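Local coordinates for lumazine protein (PDB 3A35), which binds a lumazine or flavin chromophore and probably serves as an antenna that shifts the bioluminescence of bacterial luciferase to shorter wavelength, at residues G4-S16 with Q22-E34. Residues are numbered along the deposited sequence; the frame is centred on the assembly and turned at random. Where two conformers were deposited one is given.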
loop_
_atom_site.group_PDB
_atom_site.type_symbol
_atom_site.label_atom_id
_atom_site.label_comp_id
_atom_site.label_asym_id
_atom_site.label_seq_id
_atom_site.Cartn_x
_atom_site.Cartn_y
_atom_site.Cartn_z
ATOM N N GLY A 4 -4.139 -7.542 4.331
ATOM C CA GLY A 4 -2.844 -6.951 4.425
ATOM C C GLY A 4 -1.626 -7.821 4.165
ATOM O O GLY A 4 -0.584 -7.597 4.660
ATOM N N ILE A 5 -1.846 -8.763 3.279
ATOM C CA ILE A 5 -0.860 -9.622 2.720
ATOM C C ILE A 5 -0.897 -9.448 1.223
ATOM O O ILE A 5 -1.889 -9.759 0.537
ATOM C CB ILE A 5 -1.153 -11.169 3.061
ATOM C CG1 ILE A 5 -1.044 -11.282 4.580
ATOM C CG2 ILE A 5 -0.102 -11.994 2.439
ATOM C CD1 ILE A 5 -1.509 -12.664 5.075
ATOM N N VAL A 6 0.190 -8.830 0.811
ATOM C CA VAL A 6 0.329 -8.491 -0.637
ATOM C C VAL A 6 0.486 -9.689 -1.498
ATOM O O VAL A 6 1.388 -10.554 -1.238
ATOM C CB VAL A 6 1.500 -7.445 -0.819
ATOM C CG1 VAL A 6 1.755 -7.138 -2.317
ATOM C CG2 VAL A 6 1.171 -6.173 -0.042
ATOM N N GLN A 7 -0.299 -9.813 -2.515
ATOM C CA GLN A 7 -0.315 -10.994 -3.375
ATOM C C GLN A 7 0.522 -10.839 -4.596
ATOM O O GLN A 7 0.937 -11.849 -5.211
ATOM C CB GLN A 7 -1.729 -11.224 -3.869
ATOM C CG GLN A 7 -2.651 -11.602 -2.770
ATOM C CD GLN A 7 -4.127 -11.426 -3.137
ATOM O OE1 GLN A 7 -4.514 -10.953 -4.174
ATOM N NE2 GLN A 7 -4.992 -11.870 -2.168
ATOM N N GLY A 8 0.909 -9.624 -4.988
ATOM C CA GLY A 8 1.851 -9.466 -6.154
ATOM C C GLY A 8 2.076 -7.966 -6.344
ATOM O O GLY A 8 1.501 -7.143 -5.635
ATOM N N ALA A 9 2.839 -7.683 -7.347
ATOM C CA ALA A 9 3.269 -6.304 -7.597
ATOM C C ALA A 9 2.731 -5.980 -8.987
ATOM O O ALA A 9 2.824 -6.772 -9.929
ATOM C CB ALA A 9 4.813 -6.314 -7.638
ATOM N N GLY A 10 2.171 -4.763 -9.099
ATOM C CA GLY A 10 1.856 -4.191 -10.381
ATOM C C GLY A 10 2.907 -3.133 -10.796
ATOM O O GLY A 10 3.586 -2.605 -9.905
ATOM N N ILE A 11 3.040 -2.880 -12.095
ATOM C CA ILE A 11 3.959 -1.863 -12.536
ATOM C C ILE A 11 3.135 -0.785 -13.283
ATOM O O ILE A 11 2.379 -1.112 -14.214
ATOM C CB ILE A 11 5.000 -2.486 -13.408
ATOM C CG1 ILE A 11 5.863 -3.563 -12.667
ATOM C CG2 ILE A 11 5.922 -1.360 -14.009
ATOM C CD1 ILE A 11 6.814 -2.990 -11.617
ATOM N N ILE A 12 3.252 0.449 -12.863
ATOM C CA ILE A 12 2.433 1.509 -13.526
ATOM C C ILE A 12 2.888 1.664 -14.989
ATOM O O ILE A 12 4.134 1.804 -15.259
ATOM C CB ILE A 12 2.577 2.816 -12.820
ATOM C CG1 ILE A 12 2.116 2.749 -11.356
ATOM C CG2 ILE A 12 1.824 3.934 -13.583
ATOM C CD1 ILE A 12 2.261 3.983 -10.618
ATOM N N LYS A 13 1.970 1.526 -15.918
ATOM C CA LYS A 13 2.279 1.559 -17.381
ATOM C C LYS A 13 1.901 2.933 -17.942
ATOM O O LYS A 13 2.620 3.466 -18.847
ATOM C CB LYS A 13 1.504 0.456 -18.005
ATOM C CG LYS A 13 1.790 0.364 -19.466
ATOM C CD LYS A 13 1.379 -0.810 -20.196
ATOM C CE LYS A 13 2.257 -1.117 -21.479
ATOM N NZ LYS A 13 1.315 -2.141 -22.155
ATOM N N LYS A 14 0.869 3.571 -17.426
ATOM C CA LYS A 14 0.319 4.782 -18.040
ATOM C C LYS A 14 -0.296 5.629 -16.920
ATOM O O LYS A 14 -0.882 5.085 -15.985
ATOM C CB LYS A 14 -0.920 4.450 -18.964
ATOM C CG LYS A 14 -0.647 3.539 -20.143
ATOM C CD LYS A 14 -1.910 3.449 -21.063
ATOM C CE LYS A 14 -1.668 2.579 -22.317
ATOM N NZ LYS A 14 -2.932 2.109 -22.853
ATOM N N ILE A 15 -0.165 6.950 -16.949
ATOM C CA ILE A 15 -0.819 7.854 -16.011
ATOM C C ILE A 15 -1.442 8.980 -16.844
ATOM O O ILE A 15 -0.740 9.665 -17.605
ATOM C CB ILE A 15 0.091 8.378 -15.018
ATOM C CG1 ILE A 15 0.776 7.260 -14.220
ATOM C CG2 ILE A 15 -0.600 9.461 -14.068
ATOM C CD1 ILE A 15 1.833 7.826 -13.384
ATOM N N SER A 16 -2.715 9.231 -16.637
ATOM C CA SER A 16 -3.441 10.396 -17.251
ATOM C C SER A 16 -3.642 11.407 -16.221
ATOM O O SER A 16 -4.267 11.049 -15.126
ATOM C CB SER A 16 -4.805 9.901 -17.693
ATOM O OG SER A 16 -4.759 8.952 -18.770
ATOM N N GLN A 22 -6.731 11.258 -11.443
ATOM C CA GLN A 22 -5.772 10.659 -12.372
ATOM C C GLN A 22 -6.246 9.306 -12.744
ATOM O O GLN A 22 -6.788 8.565 -11.888
ATOM C CB GLN A 22 -4.404 10.515 -11.749
ATOM C CG GLN A 22 -3.742 11.847 -11.471
ATOM C CD GLN A 22 -2.386 11.768 -10.861
ATOM O OE1 GLN A 22 -1.864 10.683 -10.583
ATOM N NE2 GLN A 22 -1.678 12.902 -10.767
ATOM N N ARG A 23 -5.949 8.830 -13.940
ATOM C CA ARG A 23 -6.212 7.438 -14.302
ATOM C C ARG A 23 -4.900 6.736 -14.469
ATOM O O ARG A 23 -4.035 7.179 -15.259
ATOM C CB ARG A 23 -7.105 7.324 -15.578
ATOM C CG ARG A 23 -7.220 5.895 -16.062
ATOM C CD ARG A 23 -8.288 5.701 -17.118
ATOM N NE ARG A 23 -9.604 6.069 -16.576
ATOM C CZ ARG A 23 -10.704 6.067 -17.353
ATOM N NH1 ARG A 23 -10.590 5.808 -18.653
ATOM N NH2 ARG A 23 -11.837 6.496 -16.826
ATOM N N HIS A 24 -4.714 5.659 -13.688
ATOM C CA HIS A 24 -3.517 4.906 -13.749
ATOM C C HIS A 24 -3.798 3.534 -14.393
ATOM O O HIS A 24 -4.762 2.805 -13.962
ATOM C CB HIS A 24 -2.971 4.615 -12.356
ATOM C CG HIS A 24 -2.403 5.810 -11.687
ATOM N ND1 HIS A 24 -1.376 5.763 -10.797
ATOM C CD2 HIS A 24 -2.696 7.137 -11.841
ATOM C CE1 HIS A 24 -1.069 6.978 -10.366
ATOM N NE2 HIS A 24 -1.888 7.858 -10.967
ATOM N N GLY A 25 -2.988 3.151 -15.420
ATOM C CA GLY A 25 -3.043 1.848 -16.003
ATOM C C GLY A 25 -1.889 1.043 -15.435
ATOM O O GLY A 25 -0.724 1.516 -15.610
ATOM N N ILE A 26 -2.161 -0.084 -14.863
ATOM C CA ILE A 26 -1.151 -0.846 -14.098
ATOM C C ILE A 26 -1.047 -2.211 -14.739
ATOM O O ILE A 26 -2.012 -2.980 -14.806
ATOM C CB ILE A 26 -1.570 -0.921 -12.603
ATOM C CG1 ILE A 26 -1.760 0.512 -12.025
ATOM C CG2 ILE A 26 -0.491 -1.652 -11.828
ATOM C CD1 ILE A 26 -2.253 0.517 -10.562
ATOM N N THR A 27 0.176 -2.625 -15.157
ATOM C CA THR A 27 0.394 -4.013 -15.604
ATOM C C THR A 27 0.356 -4.952 -14.453
ATOM O O THR A 27 1.076 -4.809 -13.417
ATOM C CB THR A 27 1.806 -4.090 -16.224
ATOM O OG1 THR A 27 1.864 -3.185 -17.332
ATOM C CG2 THR A 27 2.110 -5.509 -16.711
ATOM N N PHE A 28 -0.508 -5.967 -14.575
ATOM C CA PHE A 28 -0.703 -6.935 -13.525
ATOM C C PHE A 28 -0.054 -8.257 -13.860
ATOM O O PHE A 28 -0.080 -8.619 -15.004
ATOM C CB PHE A 28 -2.200 -7.262 -13.277
ATOM C CG PHE A 28 -2.940 -6.341 -12.324
ATOM C CD1 PHE A 28 -2.596 -4.996 -12.161
ATOM C CD2 PHE A 28 -3.995 -6.853 -11.582
ATOM C CE1 PHE A 28 -3.288 -4.213 -11.226
ATOM C CE2 PHE A 28 -4.753 -6.035 -10.690
ATOM C CZ PHE A 28 -4.420 -4.769 -10.543
ATOM N N PRO A 29 0.436 -8.941 -12.835
ATOM C CA PRO A 29 0.907 -10.323 -13.091
ATOM C C PRO A 29 -0.268 -11.203 -13.435
ATOM O O PRO A 29 -1.413 -10.967 -12.987
ATOM C CB PRO A 29 1.600 -10.714 -11.754
ATOM C CG PRO A 29 1.177 -9.771 -10.742
ATOM C CD PRO A 29 0.563 -8.515 -11.414
ATOM N N LYS A 30 0.006 -12.296 -14.155
ATOM C CA LYS A 30 -1.097 -13.057 -14.703
ATOM C C LYS A 30 -2.039 -13.654 -13.665
ATOM O O LYS A 30 -3.267 -13.584 -13.900
ATOM C CB LYS A 30 -0.601 -14.235 -15.624
ATOM C CG LYS A 30 -1.859 -14.784 -16.491
ATOM C CD LYS A 30 -2.195 -13.863 -17.680
ATOM C CE LYS A 30 -3.372 -14.372 -18.583
ATOM N NZ LYS A 30 -3.777 -13.309 -19.580
ATOM N N ASP A 31 -1.537 -14.146 -12.537
ATOM C CA ASP A 31 -2.430 -14.726 -11.509
ATOM C C ASP A 31 -3.381 -13.733 -10.912
ATOM O O ASP A 31 -4.523 -13.990 -10.621
ATOM C CB ASP A 31 -1.629 -15.506 -10.418
ATOM C CG ASP A 31 -0.721 -14.606 -9.483
ATOM O OD1 ASP A 31 -0.127 -13.517 -9.933
ATOM O OD2 ASP A 31 -0.546 -15.035 -8.275
ATOM N N ILE A 32 -2.923 -12.521 -10.693
ATOM C CA ILE A 32 -3.839 -11.535 -10.158
ATOM C C ILE A 32 -4.698 -11.030 -11.283
ATOM O O ILE A 32 -5.872 -10.776 -11.054
ATOM C CB ILE A 32 -3.049 -10.331 -9.508
ATOM C CG1 ILE A 32 -2.100 -10.963 -8.430
ATOM C CG2 ILE A 32 -4.044 -9.322 -8.815
ATOM C CD1 ILE A 32 -1.200 -10.001 -7.690
ATOM N N LEU A 33 -4.151 -10.737 -12.452
ATOM C CA LEU A 33 -4.955 -10.225 -13.589
ATOM C C LEU A 33 -6.234 -11.081 -13.817
ATOM O O LEU A 33 -7.308 -10.548 -14.055
ATOM C CB LEU A 33 -4.071 -10.308 -14.859
ATOM C CG LEU A 33 -4.821 -9.947 -16.088
ATOM C CD1 LEU A 33 -5.175 -8.453 -16.068
ATOM C CD2 LEU A 33 -3.988 -10.254 -17.385
ATOM N N GLU A 34 -6.091 -12.372 -13.867
ATOM C CA GLU A 34 -7.282 -13.187 -14.219
ATOM C C GLU A 34 -8.280 -13.268 -13.016
ATOM O O GLU A 34 -9.485 -13.596 -13.279
ATOM C CB GLU A 34 -6.816 -14.575 -14.702
ATOM C CG GLU A 34 -5.811 -14.499 -15.850
ATOM C CD GLU A 34 -6.520 -14.634 -17.144
ATOM O OE1 GLU A 34 -6.502 -13.682 -17.934
ATOM O OE2 GLU A 34 -6.974 -15.775 -17.381
HETATM O O HOH W 1 1.624 -4.204 -19.924
HETATM O O HOH W 2 -4.044 6.231 -18.074
#
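I15 CG1 and H24 CG are each anti to their own carbonyl carbon (chi1 -57° and -72°). From this non-hydrogen-bonded pair the two side chains run side by side, pointing the same way. I15 CG1 sits over one face of the H24 ring, 4.1 Å from its centroid, a CH-pi contact. I15 CG2 lies 3.7 Å from H24 NE2. That nitrogen gives a nearly straight bond, in the ring plane, to Q22 OE1 (2.9 Å, 177°), which fixes the ring's rotation. Q22 NE2 bonds in turn to the carbonyl of R73. H24 ND1 is buried without a polar partner; I12 CD1 approaches the ring obliquely near this atom.

Strands 8-16 and 22-27 pair antiparallel, with bonds both ways between I11 and T27 and between S16 and R23. A classic beta bulge shifts the register by one: K13 N (2.7 Å) and K14 N (3.2 Å) both donate to G25 O. A water joins K13 NZ to T27 OG1. R23 NE forms a salt bridge with D62, a riboflavin-binding residue. Past strand 22-27, P29 CD lies 3.2 Å from A9 O, and I32 CD1 packs tightly on G8 CA (3.5 Å). This is the first beta hairpin of a closed six-stranded antiparallel barrel, the lumazine-binding fold shared with riboflavin synthase.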